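Local coordinates for 3-oxosteroid 1-dehydrogenase (PDB 7P18), which probably uses its FAD cofactor to introduce a double bond between carbons 1 and 2 of 3-oxosteroids, passing the electrons to an acceptor, at residues Ile11-Gly16 with Leu268-Phe273; Leu34-Ser39 with Pro226-Thr231; Pro232-Ile237 with Gly248-Arg253. All blocks are in the same frame, centred on the assembly; numbering follows the deposited sequence.

Contact 1. Residues Ile11-Gly16 with Leu268-Phe273. With FAD (flavin-adenine dinucleotide), chain C.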
loop_
_atom_site.group_PDB
_atom_site.type_symbol
_atom_site.label_atom_id
_atom_site.label_comp_id
_atom_site.label_asym_id
_atom_site.label_seq_id
_atom_site.Cartn_x
_atom_site.Cartn_y
_atom_site.Cartn_z
ATOM N N ILE A 11 -21.354 7.984 11.654
ATOM C CA ILE A 11 -20.923 8.538 10.354
ATOM C C ILE A 11 -19.448 8.182 10.133
ATOM O O ILE A 11 -18.611 8.528 10.970
ATOM C CB ILE A 11 -21.194 10.045 10.266
ATOM C CG1 ILE A 11 -22.644 10.372 10.617
ATOM C CG2 ILE A 11 -20.834 10.514 8.865
ATOM C CD1 ILE A 11 -22.889 11.833 10.800
ATOM N N VAL A 12 -19.165 7.528 9.007
ATOM C CA VAL A 12 -17.790 7.115 8.596
ATOM C C VAL A 12 -17.315 8.084 7.523
ATOM O O VAL A 12 -17.998 8.199 6.493
ATOM C CB VAL A 12 -17.792 5.674 8.085
ATOM C CG1 VAL A 12 -16.429 5.248 7.605
ATOM C CG2 VAL A 12 -18.322 4.702 9.153
ATOM N N VAL A 13 -16.211 8.757 7.770
ATOM C CA VAL A 13 -15.573 9.685 6.791
ATOM C C VAL A 13 -14.495 8.946 6.006
ATOM O O VAL A 13 -13.483 8.520 6.601
ATOM C CB VAL A 13 -15.026 10.916 7.504
ATOM C CG1 VAL A 13 -14.415 11.894 6.507
ATOM C CG2 VAL A 13 -16.110 11.564 8.347
ATOM N N GLY A 14 -14.715 8.831 4.689
ATOM C CA GLY A 14 -13.812 8.159 3.754
ATOM C C GLY A 14 -14.435 6.866 3.291
ATOM O O GLY A 14 -15.247 6.325 4.017
ATOM N N SER A 15 -14.075 6.364 2.111
ATOM C CA SER A 15 -14.512 5.040 1.616
ATOM C C SER A 15 -13.312 4.187 1.227
ATOM O O SER A 15 -13.466 3.373 0.329
ATOM C CB SER A 15 -15.534 5.126 0.489
ATOM O OG SER A 15 -14.949 5.739 -0.644
ATOM N N GLY A 16 -12.191 4.254 1.968
ATOM C CA GLY A 16 -11.171 3.203 1.853
ATOM C C GLY A 16 -11.674 1.905 2.467
ATOM O O GLY A 16 -12.803 1.866 2.942
ATOM N N LEU A 268 -13.105 8.534 11.581
ATOM C CA LEU A 268 -12.246 9.192 10.566
ATOM C C LEU A 268 -11.418 8.110 9.876
ATOM O O LEU A 268 -10.440 7.616 10.493
ATOM C CB LEU A 268 -11.361 10.233 11.243
ATOM C CG LEU A 268 -12.140 11.344 11.965
ATOM C CD1 LEU A 268 -11.172 12.316 12.587
ATOM C CD2 LEU A 268 -13.135 12.048 11.036
ATOM N N GLY A 269 -11.772 7.778 8.647
ATOM C CA GLY A 269 -10.993 6.880 7.769
ATOM C C GLY A 269 -10.719 7.513 6.408
ATOM O O GLY A 269 -10.962 6.866 5.392
ATOM N N ALA A 270 -10.199 8.732 6.421
ATOM C CA ALA A 270 -10.068 9.590 5.225
ATOM C C ALA A 270 -8.669 9.512 4.641
ATOM O O ALA A 270 -8.360 10.364 3.793
ATOM C CB ALA A 270 -10.401 11.003 5.604
ATOM N N GLY A 271 -7.819 8.607 5.130
ATOM C CA GLY A 271 -6.428 8.515 4.650
ATOM C C GLY A 271 -5.531 9.589 5.193
ATOM O O GLY A 271 -5.923 10.269 6.172
ATOM N N GLY A 272 -4.354 9.752 4.582
ATOM C CA GLY A 272 -3.287 10.591 5.106
ATOM C C GLY A 272 -3.265 11.987 4.489
ATOM O O GLY A 272 -4.334 12.527 4.138
ATOM N N PHE A 273 -2.067 12.525 4.340
ATOM C CA PHE A 273 -1.875 13.918 3.837
ATOM C C PHE A 273 -0.820 13.933 2.725
ATOM O O PHE A 273 -0.298 15.026 2.444
ATOM C CB PHE A 273 -1.523 14.832 5.020
ATOM C CG PHE A 273 -0.234 14.569 5.744
ATOM C CD1 PHE A 273 0.951 15.143 5.341
ATOM C CD2 PHE A 273 -0.212 13.802 6.896
ATOM C CE1 PHE A 273 2.114 14.954 6.047
ATOM C CE2 PHE A 273 0.963 13.611 7.593
ATOM C CZ PHE A 273 2.126 14.168 7.167
HETATM P PA FAD C . -7.639 5.311 1.426
HETATM O O1A FAD C . -7.718 3.895 0.981
HETATM O O2A FAD C . -6.869 6.184 0.472
HETATM O O5B FAD C . -9.124 5.834 1.600
HETATM C C5B FAD C . -9.336 7.196 2.057
HETATM C C4B FAD C . -10.556 7.731 1.372
HETATM O O4B FAD C . -10.984 8.940 2.056
HETATM C C3B FAD C . -10.378 8.115 -0.112
HETATM O O3B FAD C . -11.397 7.535 -0.919
HETATM C C2B FAD C . -10.437 9.645 -0.093
HETATM O O2B FAD C . -10.836 10.200 -1.339
HETATM C C1B FAD C . -11.349 9.906 1.105
HETATM N N9A FAD C . -11.233 11.244 1.686
HETATM C C8A FAD C . -10.132 12.047 1.786
HETATM N N7A FAD C . -10.417 13.247 2.282
HETATM C C5A FAD C . -11.777 13.194 2.562
HETATM C C6A FAD C . -12.678 14.133 3.109
HETATM N N6A FAD C . -12.353 15.391 3.432
HETATM N N1A FAD C . -13.965 13.748 3.247
HETATM C C2A FAD C . -14.302 12.508 2.882
HETATM N N3A FAD C . -13.563 11.565 2.289
HETATM C C4A FAD C . -12.285 11.973 2.186
HETATM N N1 FAD C . -1.016 -1.610 1.763
HETATM C C2 FAD C . -1.209 -2.856 2.252
HETATM O O2 FAD C . -1.290 -3.055 3.478
HETATM N N3 FAD C . -1.351 -3.912 1.445
HETATM C C4 FAD C . -1.038 -3.861 0.103
HETATM O O4 FAD C . -1.295 -4.837 -0.595
HETATM C C4X FAD C . -0.795 -2.581 -0.464
HETATM N N5 FAD C . -0.529 -2.481 -1.756
HETATM C C5X FAD C . -0.376 -1.219 -2.279
HETATM C C6 FAD C . -0.187 -1.075 -3.673
HETATM C C7 FAD C . -0.163 0.175 -4.278
HETATM C C7M FAD C . 0.010 0.305 -5.777
HETATM C C8 FAD C . -0.388 1.317 -3.490
HETATM C C8M FAD C . -0.396 2.696 -4.126
HETATM C C9 FAD C . -0.490 1.195 -2.118
HETATM C C9A FAD C . -0.542 -0.062 -1.485
HETATM N N10 FAD C . -0.666 -0.217 -0.096
HETATM C C10 FAD C . -0.828 -1.480 0.460
HETATM C "C1'" FAD C . -0.899 0.944 0.770
HETATM C "C2'" FAD C . -2.414 1.116 1.012
HETATM O "O2'" FAD C . -3.161 1.177 -0.202
HETATM C "C3'" FAD C . -2.746 2.348 1.872
HETATM O "O3'" FAD C . -1.797 2.530 2.925
HETATM C "C4'" FAD C . -4.161 2.265 2.405
HETATM O "O4'" FAD C . -5.032 2.058 1.301
HETATM C "C5'" FAD C . -4.599 3.483 3.191
HETATM O "O5'" FAD C . -5.985 3.269 3.519
HETATM P P FAD C . -6.853 4.455 4.125
HETATM O O1P FAD C . -8.177 3.838 4.280
HETATM O O2P FAD C . -6.180 5.154 5.219
HETATM O O3P FAD C . -6.952 5.510 2.877
#
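Val13 and Leu268 are the one bridged pair of two parallel strand ends, and their side chains run alongside each other on one face of the sheet. The touch is between methyls: Val13 CG2 meets Leu268 CD2 at 4.0 Å. The two branches of Val13 point to different neighbours. CG2, anti to the carbonyl carbon, faces the leucine; CG1, opposite the backbone N (chi1 -178°), faces the adenine and Ala270, with Val13 CG1 3.7 Å from FAD C2A. Leu268 has CG anti to its carbonyl carbon (chi1 -60°) and offers the valine its CD2 branch. Ala270 adds its CB, 4.2 Å from Val13 CG1, and the same methyl packs on the adenine near C8A and C5A.

One backbone hydrogen bond joins the two segments, Gly269 N to Val13 O at 2.8 Å, and it is bent, with an N-H...O angle of 140°. Beyond it the chains meet through glycine: Gly14 CA approaches Gly269 O at 3.5 Å as a CA-H...O contact, and a side chain on Gly14 would clash with that oxygen. At Gly16, the N-cap of helix 17-28, a CB would strike FAD O1P, and Gly16 CA lies 3.3 Å from FAD O5B. Gly14 and Gly16 fit the GxGxxA pattern of a Rossmann-type dinucleotide fold, in which strand, turn and helix let the cofactor's phosphates come close.

Strand 10-13 runs between strands 33-36 and 265-268 of the parallel sheet, with backbone bonds to both. Thr303 of helix 302-309 touches Val13, Leu268 and Ala270, whereas Ile249 of strand 245-253 packs against Val13.

Contact 2. Residues Leu34-Ser39 with Pro226-Thr231. With FAD (flavin-adenine dinucleotide), chain C.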
loop_
_atom_site.group_PDB
_atom_site.type_symbol
_atom_site.label_atom_id
_atom_site.label_comp_id
_atom_site.label_asym_id
_atom_site.label_seq_id
_atom_site.Cartn_x
_atom_site.Cartn_y
_atom_site.Cartn_z
ATOM N N LEU A 34 -23.919 6.023 7.999
ATOM C CA LEU A 34 -23.678 6.747 6.722
ATOM C C LEU A 34 -22.175 6.775 6.428
ATOM O O LEU A 34 -21.390 7.087 7.352
ATOM C CB LEU A 34 -24.211 8.169 6.862
ATOM C CG LEU A 34 -23.870 9.118 5.713
ATOM C CD1 LEU A 34 -24.543 8.702 4.438
ATOM C CD2 LEU A 34 -24.206 10.564 6.067
ATOM N N VAL A 35 -21.805 6.511 5.176
ATOM C CA VAL A 35 -20.415 6.734 4.669
ATOM C C VAL A 35 -20.405 7.977 3.768
ATOM O O VAL A 35 -21.260 8.040 2.874
ATOM C CB VAL A 35 -19.889 5.504 3.932
ATOM C CG1 VAL A 35 -18.429 5.707 3.502
ATOM C CG2 VAL A 35 -20.041 4.257 4.801
ATOM N N VAL A 36 -19.496 8.915 4.005
ATOM C CA VAL A 36 -19.280 10.094 3.108
ATOM C C VAL A 36 -17.891 9.992 2.446
ATOM O O VAL A 36 -16.894 9.769 3.189
ATOM C CB VAL A 36 -19.478 11.433 3.841
ATOM C CG1 VAL A 36 -20.908 11.573 4.367
ATOM C CG2 VAL A 36 -18.473 11.688 4.934
ATOM N N GLU A 37 -17.842 10.185 1.120
ATOM C CA GLU A 37 -16.622 10.114 0.268
ATOM C C GLU A 37 -16.443 11.458 -0.471
ATOM O O GLU A 37 -17.431 11.922 -1.093
ATOM C CB GLU A 37 -16.731 8.929 -0.698
ATOM C CG GLU A 37 -15.683 8.940 -1.823
ATOM C CD GLU A 37 -14.245 8.969 -1.385
ATOM O OE1 GLU A 37 -13.927 8.238 -0.393
ATOM O OE2 GLU A 37 -13.438 9.702 -2.030
ATOM N N LYS A 38 -15.258 12.058 -0.345
ATOM C CA LYS A 38 -14.854 13.360 -0.939
ATOM C C LYS A 38 -14.979 13.269 -2.463
ATOM O O LYS A 38 -15.538 14.209 -3.038
ATOM C CB LYS A 38 -13.442 13.735 -0.486
ATOM C CG LYS A 38 -12.695 14.850 -1.228
ATOM C CD LYS A 38 -11.387 15.054 -0.479
ATOM C CE LYS A 38 -10.410 15.984 -1.116
ATOM N NZ LYS A 38 -9.318 16.307 -0.188
ATOM N N SER A 39 -14.534 12.165 -3.066
ATOM C CA SER A 39 -14.265 12.086 -4.523
ATOM C C SER A 39 -15.481 11.494 -5.227
ATOM O O SER A 39 -16.471 11.139 -4.564
ATOM C CB SER A 39 -12.990 11.331 -4.824
ATOM O OG SER A 39 -13.225 9.943 -4.886
ATOM N N PRO A 226 -25.968 3.672 3.173
ATOM C CA PRO A 226 -25.753 4.741 2.203
ATOM C C PRO A 226 -24.280 5.151 2.152
ATOM O O PRO A 226 -23.624 5.211 3.193
ATOM C CB PRO A 226 -26.658 5.881 2.689
ATOM C CG PRO A 226 -26.862 5.590 4.179
ATOM C CD PRO A 226 -26.836 4.086 4.278
ATOM N N LEU A 227 -23.818 5.447 0.943
ATOM C CA LEU A 227 -22.481 6.001 0.680
ATOM C C LEU A 227 -22.638 7.246 -0.202
ATOM O O LEU A 227 -22.996 7.087 -1.353
ATOM C CB LEU A 227 -21.657 4.928 -0.018
ATOM C CG LEU A 227 -20.146 5.182 -0.031
ATOM C CD1 LEU A 227 -19.375 3.900 -0.264
ATOM C CD2 LEU A 227 -19.751 6.207 -1.078
ATOM N N TRP A 228 -22.377 8.421 0.335
ATOM C CA TRP A 228 -22.516 9.689 -0.426
ATOM C C TRP A 228 -21.183 10.043 -1.082
ATOM O O TRP A 228 -20.243 10.402 -0.359
ATOM C CB TRP A 228 -23.018 10.828 0.461
ATOM C CG TRP A 228 -24.406 10.630 0.986
ATOM C CD1 TRP A 228 -25.273 9.614 0.696
ATOM C CD2 TRP A 228 -25.088 11.488 1.914
ATOM N NE1 TRP A 228 -26.426 9.757 1.426
ATOM C CE2 TRP A 228 -26.344 10.895 2.175
ATOM C CE3 TRP A 228 -24.740 12.658 2.594
ATOM C CZ2 TRP A 228 -27.269 11.478 3.038
ATOM C CZ3 TRP A 228 -25.644 13.222 3.462
ATOM C CH2 TRP A 228 -26.888 12.630 3.686
ATOM N N LEU A 229 -21.137 9.984 -2.412
ATOM C CA LEU A 229 -19.959 10.416 -3.215
ATOM C C LEU A 229 -19.983 11.942 -3.349
ATOM O O LEU A 229 -21.030 12.542 -3.085
ATOM C CB LEU A 229 -19.983 9.724 -4.577
ATOM C CG LEU A 229 -19.869 8.199 -4.532
ATOM C CD1 LEU A 229 -20.193 7.570 -5.867
ATOM C CD2 LEU A 229 -18.462 7.777 -4.123
ATOM N N ASN A 230 -18.843 12.533 -3.677
ATOM C CA ASN A 230 -18.728 13.983 -3.964
ATOM C C ASN A 230 -19.172 14.756 -2.731
ATOM O O ASN A 230 -19.755 15.850 -2.909
ATOM C CB ASN A 230 -19.569 14.328 -5.194
ATOM C CG ASN A 230 -19.216 13.478 -6.385
ATOM O OD1 ASN A 230 -20.047 12.731 -6.901
ATOM N ND2 ASN A 230 -17.976 13.568 -6.792
ATOM N N THR A 231 -18.920 14.204 -1.533
ATOM C CA THR A 231 -19.422 14.751 -0.246
ATOM C C THR A 231 -18.268 14.826 0.741
ATOM O O THR A 231 -18.177 14.018 1.662
ATOM C CB THR A 231 -20.601 13.922 0.289
ATOM O OG1 THR A 231 -21.632 13.908 -0.697
ATOM C CG2 THR A 231 -21.170 14.481 1.573
HETATM P PA FAD C . -7.639 5.311 1.426
HETATM O O1A FAD C . -7.718 3.895 0.981
HETATM O O2A FAD C . -6.869 6.184 0.472
HETATM O O5B FAD C . -9.124 5.834 1.600
HETATM C C5B FAD C . -9.336 7.196 2.057
HETATM C C4B FAD C . -10.556 7.731 1.372
HETATM O O4B FAD C . -10.984 8.940 2.056
HETATM C C3B FAD C . -10.378 8.115 -0.112
HETATM O O3B FAD C . -11.397 7.535 -0.919
HETATM C C2B FAD C . -10.437 9.645 -0.093
HETATM O O2B FAD C . -10.836 10.200 -1.339
HETATM C C1B FAD C . -11.349 9.906 1.105
HETATM N N9A FAD C . -11.233 11.244 1.686
HETATM C C8A FAD C . -10.132 12.047 1.786
HETATM N N7A FAD C . -10.417 13.247 2.282
HETATM C C5A FAD C . -11.777 13.194 2.562
HETATM C C6A FAD C . -12.678 14.133 3.109
HETATM N N6A FAD C . -12.353 15.391 3.432
HETATM N N1A FAD C . -13.965 13.748 3.247
HETATM C C2A FAD C . -14.302 12.508 2.882
HETATM N N3A FAD C . -13.563 11.565 2.289
HETATM C C4A FAD C . -12.285 11.973 2.186
HETATM N N1 FAD C . -1.016 -1.610 1.763
HETATM C C2 FAD C . -1.209 -2.856 2.252
HETATM O O2 FAD C . -1.290 -3.055 3.478
HETATM N N3 FAD C . -1.351 -3.912 1.445
HETATM C C4 FAD C . -1.038 -3.861 0.103
HETATM O O4 FAD C . -1.295 -4.837 -0.595
HETATM C C4X FAD C . -0.795 -2.581 -0.464
HETATM N N5 FAD C . -0.529 -2.481 -1.756
HETATM C C5X FAD C . -0.376 -1.219 -2.279
HETATM C C6 FAD C . -0.187 -1.075 -3.673
HETATM C C7 FAD C . -0.163 0.175 -4.278
HETATM C C7M FAD C . 0.010 0.305 -5.777
HETATM C C8 FAD C . -0.388 1.317 -3.490
HETATM C C8M FAD C . -0.396 2.696 -4.126
HETATM C C9 FAD C . -0.490 1.195 -2.118
HETATM C C9A FAD C . -0.542 -0.062 -1.485
HETATM N N10 FAD C . -0.666 -0.217 -0.096
HETATM C C10 FAD C . -0.828 -1.480 0.460
HETATM C "C1'" FAD C . -0.899 0.944 0.770
HETATM C "C2'" FAD C . -2.414 1.116 1.012
HETATM O "O2'" FAD C . -3.161 1.177 -0.202
HETATM C "C3'" FAD C . -2.746 2.348 1.872
HETATM O "O3'" FAD C . -1.797 2.530 2.925
HETATM C "C4'" FAD C . -4.161 2.265 2.405
HETATM O "O4'" FAD C . -5.032 2.058 1.301
HETATM C "C5'" FAD C . -4.599 3.483 3.191
HETATM O "O5'" FAD C . -5.985 3.269 3.519
HETATM P P FAD C . -6.853 4.455 4.125
HETATM O O1P FAD C . -8.177 3.838 4.280
HETATM O O2P FAD C . -6.180 5.154 5.219
HETATM O O3P FAD C . -6.952 5.510 2.877
#
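Leu34 turns CG opposite its backbone N (chi1 172°), and from there the leucine comes down across the indole of Trp228. Leu34 CD1 sits over one face of that ring system, 3.6 Å from the centroid of the five-membered ring of Trp228 and 9° off its normal, a CH-pi contact. Parallel strand pairing carries the backbones: Val35 N bonds Pro226 O, Trp228 N bonds Val35 O at 2.8 Å, and Glu37 N bonds Trp228 O. Past the strand ends, Thr231 N reaches Glu37 O at 2.8 Å, and Asn230 N bonds Ser39 O.

The Glu37 chain bends at chi2 (57°): Glu37 CG packs on Leu229 CD2 at 3.8 Å while the carboxylate leads away to the adenosine ribose. There FAD O3B donates to Glu37 OE1 at 2.7 Å, and FAD O2B donates to Glu37 OE2 at 2.7 Å. Ser39 N donates to Glu37 OE2 at 2.9 Å, and Ser15 OG bonds OE1. An acidic residue just beyond the end of the second strand of the parallel sheet, gripping the ribose diol, is a hallmark of Rossmann FAD-binding folds; these donors would favour the ionised carboxylate and fix its rotation.

Contact 3. Residues Pro232-Ile237 with Gly248-Arg253. With FAD (flavin-adenine dinucleotide), chain C.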
loop_
_atom_site.group_PDB
_atom_site.type_symbol
_atom_site.label_atom_id
_atom_site.label_comp_id
_atom_site.label_asym_id
_atom_site.label_seq_id
_atom_site.Cartn_x
_atom_site.Cartn_y
_atom_site.Cartn_z
ATOM N N PRO A 232 -17.346 15.786 0.568
ATOM C CA PRO A 232 -16.205 15.924 1.460
ATOM C C PRO A 232 -16.584 16.386 2.872
ATOM O O PRO A 232 -17.338 17.356 3.034
ATOM C CB PRO A 232 -15.333 16.999 0.799
ATOM C CG PRO A 232 -16.300 17.784 -0.069
ATOM C CD PRO A 232 -17.326 16.783 -0.521
ATOM N N PHE A 233 -16.015 15.710 3.868
ATOM C CA PHE A 233 -15.884 16.248 5.231
ATOM C C PHE A 233 -15.184 17.595 5.173
ATOM O O PHE A 233 -14.156 17.730 4.464
ATOM C CB PHE A 233 -15.128 15.244 6.111
ATOM C CG PHE A 233 -14.651 15.816 7.411
ATOM C CD1 PHE A 233 -13.471 16.525 7.460
ATOM C CD2 PHE A 233 -15.356 15.590 8.591
ATOM C CE1 PHE A 233 -13.012 17.034 8.656
ATOM C CE2 PHE A 233 -14.881 16.091 9.787
ATOM C CZ PHE A 233 -13.724 16.818 9.815
ATOM N N GLU A 234 -15.660 18.542 5.984
ATOM C CA GLU A 234 -15.000 19.841 6.230
ATOM C C GLU A 234 -14.612 20.047 7.687
ATOM O O GLU A 234 -13.557 20.626 7.935
ATOM C CB GLU A 234 -15.980 20.988 5.961
ATOM C CG GLU A 234 -16.319 21.193 4.525
ATOM C CD GLU A 234 -16.922 22.563 4.244
ATOM O OE1 GLU A 234 -17.217 23.364 5.224
ATOM O OE2 GLU A 234 -17.080 22.820 3.045
ATOM N N SER A 235 -15.473 19.695 8.635
ATOM C CA SER A 235 -15.195 20.022 10.053
ATOM C C SER A 235 -15.993 19.116 10.997
ATOM O O SER A 235 -16.933 18.460 10.592
ATOM C CB SER A 235 -15.444 21.492 10.314
ATOM O OG SER A 235 -16.814 21.779 10.117
ATOM N N LEU A 236 -15.579 19.095 12.245
ATOM C CA LEU A 236 -16.245 18.319 13.316
ATOM C C LEU A 236 -17.267 19.231 14.019
ATOM O O LEU A 236 -16.987 20.438 14.166
ATOM C CB LEU A 236 -15.150 17.870 14.293
ATOM C CG LEU A 236 -14.182 16.806 13.759
ATOM C CD1 LEU A 236 -12.952 16.673 14.657
ATOM C CD2 LEU A 236 -14.884 15.496 13.631
ATOM N N ILE A 237 -18.391 18.668 14.432
ATOM C CA ILE A 237 -19.350 19.327 15.373
ATOM C C ILE A 237 -19.025 18.813 16.786
ATOM O O ILE A 237 -18.913 17.607 16.966
ATOM C CB ILE A 237 -20.799 19.057 14.930
ATOM C CG1 ILE A 237 -21.007 19.557 13.490
ATOM C CG2 ILE A 237 -21.791 19.669 15.913
ATOM C CD1 ILE A 237 -22.293 19.119 12.838
ATOM N N GLY A 248 -21.055 15.127 15.563
ATOM C CA GLY A 248 -21.360 15.112 14.128
ATOM C C GLY A 248 -20.259 15.718 13.281
ATOM O O GLY A 248 -19.168 15.992 13.794
ATOM N N ILE A 249 -20.569 15.957 12.007
ATOM C CA ILE A 249 -19.628 16.597 11.055
ATOM C C ILE A 249 -20.394 17.607 10.203
ATOM O O ILE A 249 -21.597 17.440 10.034
ATOM C CB ILE A 249 -18.951 15.540 10.163
ATOM C CG1 ILE A 249 -19.944 14.806 9.263
ATOM C CG2 ILE A 249 -18.146 14.576 11.024
ATOM C CD1 ILE A 249 -19.312 13.904 8.213
ATOM N N VAL A 250 -19.661 18.549 9.633
ATOM C CA VAL A 250 -20.117 19.366 8.466
ATOM C C VAL A 250 -19.489 18.779 7.201
ATOM O O VAL A 250 -18.247 18.613 7.174
ATOM C CB VAL A 250 -19.697 20.834 8.626
ATOM C CG1 VAL A 250 -20.252 21.675 7.477
ATOM C CG2 VAL A 250 -20.104 21.390 9.999
ATOM N N VAL A 251 -20.312 18.516 6.195
ATOM C CA VAL A 251 -19.867 18.171 4.823
ATOM C C VAL A 251 -20.330 19.253 3.836
ATOM O O VAL A 251 -21.150 20.125 4.198
ATOM C CB VAL A 251 -20.379 16.793 4.389
ATOM C CG1 VAL A 251 -19.842 15.708 5.323
ATOM C CG2 VAL A 251 -21.913 16.753 4.286
ATOM N N LYS A 252 -19.772 19.194 2.638
ATOM C CA LYS A 252 -20.207 19.964 1.442
ATOM C C LYS A 252 -20.897 18.968 0.516
ATOM O O LYS A 252 -20.233 18.077 0.011
ATOM C CB LYS A 252 -18.999 20.666 0.830
ATOM C CG LYS A 252 -19.320 21.750 -0.181
ATOM C CD LYS A 252 -18.088 22.296 -0.896
ATOM C CE LYS A 252 -18.312 22.500 -2.383
ATOM N NZ LYS A 252 -17.530 23.654 -2.879
ATOM N N ARG A 253 -22.221 19.063 0.390
ATOM C CA ARG A 253 -23.094 18.067 -0.286
ATOM C C ARG A 253 -23.940 18.815 -1.314
ATOM O O ARG A 253 -24.627 19.770 -0.910
ATOM C CB ARG A 253 -23.953 17.370 0.770
ATOM C CG ARG A 253 -25.135 16.575 0.243
ATOM C CD ARG A 253 -24.729 15.342 -0.500
ATOM N NE ARG A 253 -25.757 14.325 -0.464
ATOM C CZ ARG A 253 -25.706 13.192 -1.152
ATOM N NH1 ARG A 253 -24.663 12.941 -1.922
ATOM N NH2 ARG A 253 -26.702 12.323 -1.092
HETATM P PA FAD C . -7.639 5.311 1.426
HETATM O O1A FAD C . -7.718 3.895 0.981
HETATM O O2A FAD C . -6.869 6.184 0.472
HETATM O O5B FAD C . -9.124 5.834 1.600
HETATM C C5B FAD C . -9.336 7.196 2.057
HETATM C C4B FAD C . -10.556 7.731 1.372
HETATM O O4B FAD C . -10.984 8.940 2.056
HETATM C C3B FAD C . -10.378 8.115 -0.112
HETATM O O3B FAD C . -11.397 7.535 -0.919
HETATM C C2B FAD C . -10.437 9.645 -0.093
HETATM O O2B FAD C . -10.836 10.200 -1.339
HETATM C C1B FAD C . -11.349 9.906 1.105
HETATM N N9A FAD C . -11.233 11.244 1.686
HETATM C C8A FAD C . -10.132 12.047 1.786
HETATM N N7A FAD C . -10.417 13.247 2.282
HETATM C C5A FAD C . -11.777 13.194 2.562
HETATM C C6A FAD C . -12.678 14.133 3.109
HETATM N N6A FAD C . -12.353 15.391 3.432
HETATM N N1A FAD C . -13.965 13.748 3.247
HETATM C C2A FAD C . -14.302 12.508 2.882
HETATM N N3A FAD C . -13.563 11.565 2.289
HETATM C C4A FAD C . -12.285 11.973 2.186
HETATM N N1 FAD C . -1.016 -1.610 1.763
HETATM C C2 FAD C . -1.209 -2.856 2.252
HETATM O O2 FAD C . -1.290 -3.055 3.478
HETATM N N3 FAD C . -1.351 -3.912 1.445
HETATM C C4 FAD C . -1.038 -3.861 0.103
HETATM O O4 FAD C . -1.295 -4.837 -0.595
HETATM C C4X FAD C . -0.795 -2.581 -0.464
HETATM N N5 FAD C . -0.529 -2.481 -1.756
HETATM C C5X FAD C . -0.376 -1.219 -2.279
HETATM C C6 FAD C . -0.187 -1.075 -3.673
HETATM C C7 FAD C . -0.163 0.175 -4.278
HETATM C C7M FAD C . 0.010 0.305 -5.777
HETATM C C8 FAD C . -0.388 1.317 -3.490
HETATM C C8M FAD C . -0.396 2.696 -4.126
HETATM C C9 FAD C . -0.490 1.195 -2.118
HETATM C C9A FAD C . -0.542 -0.062 -1.485
HETATM N N10 FAD C . -0.666 -0.217 -0.096
HETATM C C10 FAD C . -0.828 -1.480 0.460
HETATM C "C1'" FAD C . -0.899 0.944 0.770
HETATM C "C2'" FAD C . -2.414 1.116 1.012
HETATM O "O2'" FAD C . -3.161 1.177 -0.202
HETATM C "C3'" FAD C . -2.746 2.348 1.872
HETATM O "O3'" FAD C . -1.797 2.530 2.925
HETATM C "C4'" FAD C . -4.161 2.265 2.405
HETATM O "O4'" FAD C . -5.032 2.058 1.301
HETATM C "C5'" FAD C . -4.599 3.483 3.191
HETATM O "O5'" FAD C . -5.985 3.269 3.519
HETATM P P FAD C . -6.853 4.455 4.125
HETATM O O1P FAD C . -8.177 3.838 4.280
HETATM O O2P FAD C . -6.180 5.154 5.219
HETATM O O3P FAD C . -6.952 5.510 2.877
#
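Pro232 O accepts Lys252 N at 3.1 Å, and the ring's CD lies against Lys252 O. Next comes Phe233, whose backbone reads the adenine edge: Phe233 N donates to FAD N1A at 2.9 Å, and Phe233 O receives FAD N6A at 3.1 Å. With CG opposite the backbone N (chi1 166°), the phenyl ring lies under Ser235 N, which sits 3.5 Å above the Phe233 ring plane and over its centre. Leu236 CG and Ile249 CG2 meet the ring at its edge, in plane, Ile249 CG2 being 3.8 Å from Phe233 CE2. Trimmed to an alanine, the residue would keep both backbone bonds to the adenine but would probably leave a gap beside Ile249 CG2, where the ring edge now packs.

Val250 stands opposite two residues, Glu234 and Ser235, which makes a classic beta bulge in the hairpin of strands 233-239 and 245-253. Val250 O takes Glu234 N at 2.8 Å, and Ser235 N only weakly at 3.3 Å. The Glu234 carboxylate leans on the Lys252 chain, Glu234 OE2 to Lys252 CB 3.6 Å, though NZ stays distant. Ser235 O accepts Val250 N. Leu236 forms a non-hydrogen-bonded antiparallel pair with Ile249, and Ile237 N donates to Gly248 O, while Ile237 CG1 packs on Val250 CG2.

In the fold
Contact 1 is the buried one; contacts 2 and 3 are each partly buried and include exposed residues, Asn230 in the former, Glu234 and Lys252 in the latter. Contacts 1 and 2 belong to the same parallel sheet, where strands 10-13 and 33-36 are neighbours, and Gly14 N probably bonds Val36 O between them. Contact 3 is an antiparallel hairpin of a second sheet, packed on contact 1 through Phe233 and Ile249 and on contact 2 by Arg253, a cation-pi partner of Trp228. All three meet FAD, with differing chemistry: glycine close packing and apolar contact in contact 1, charge in contact 2, backbone bonds in contact 3.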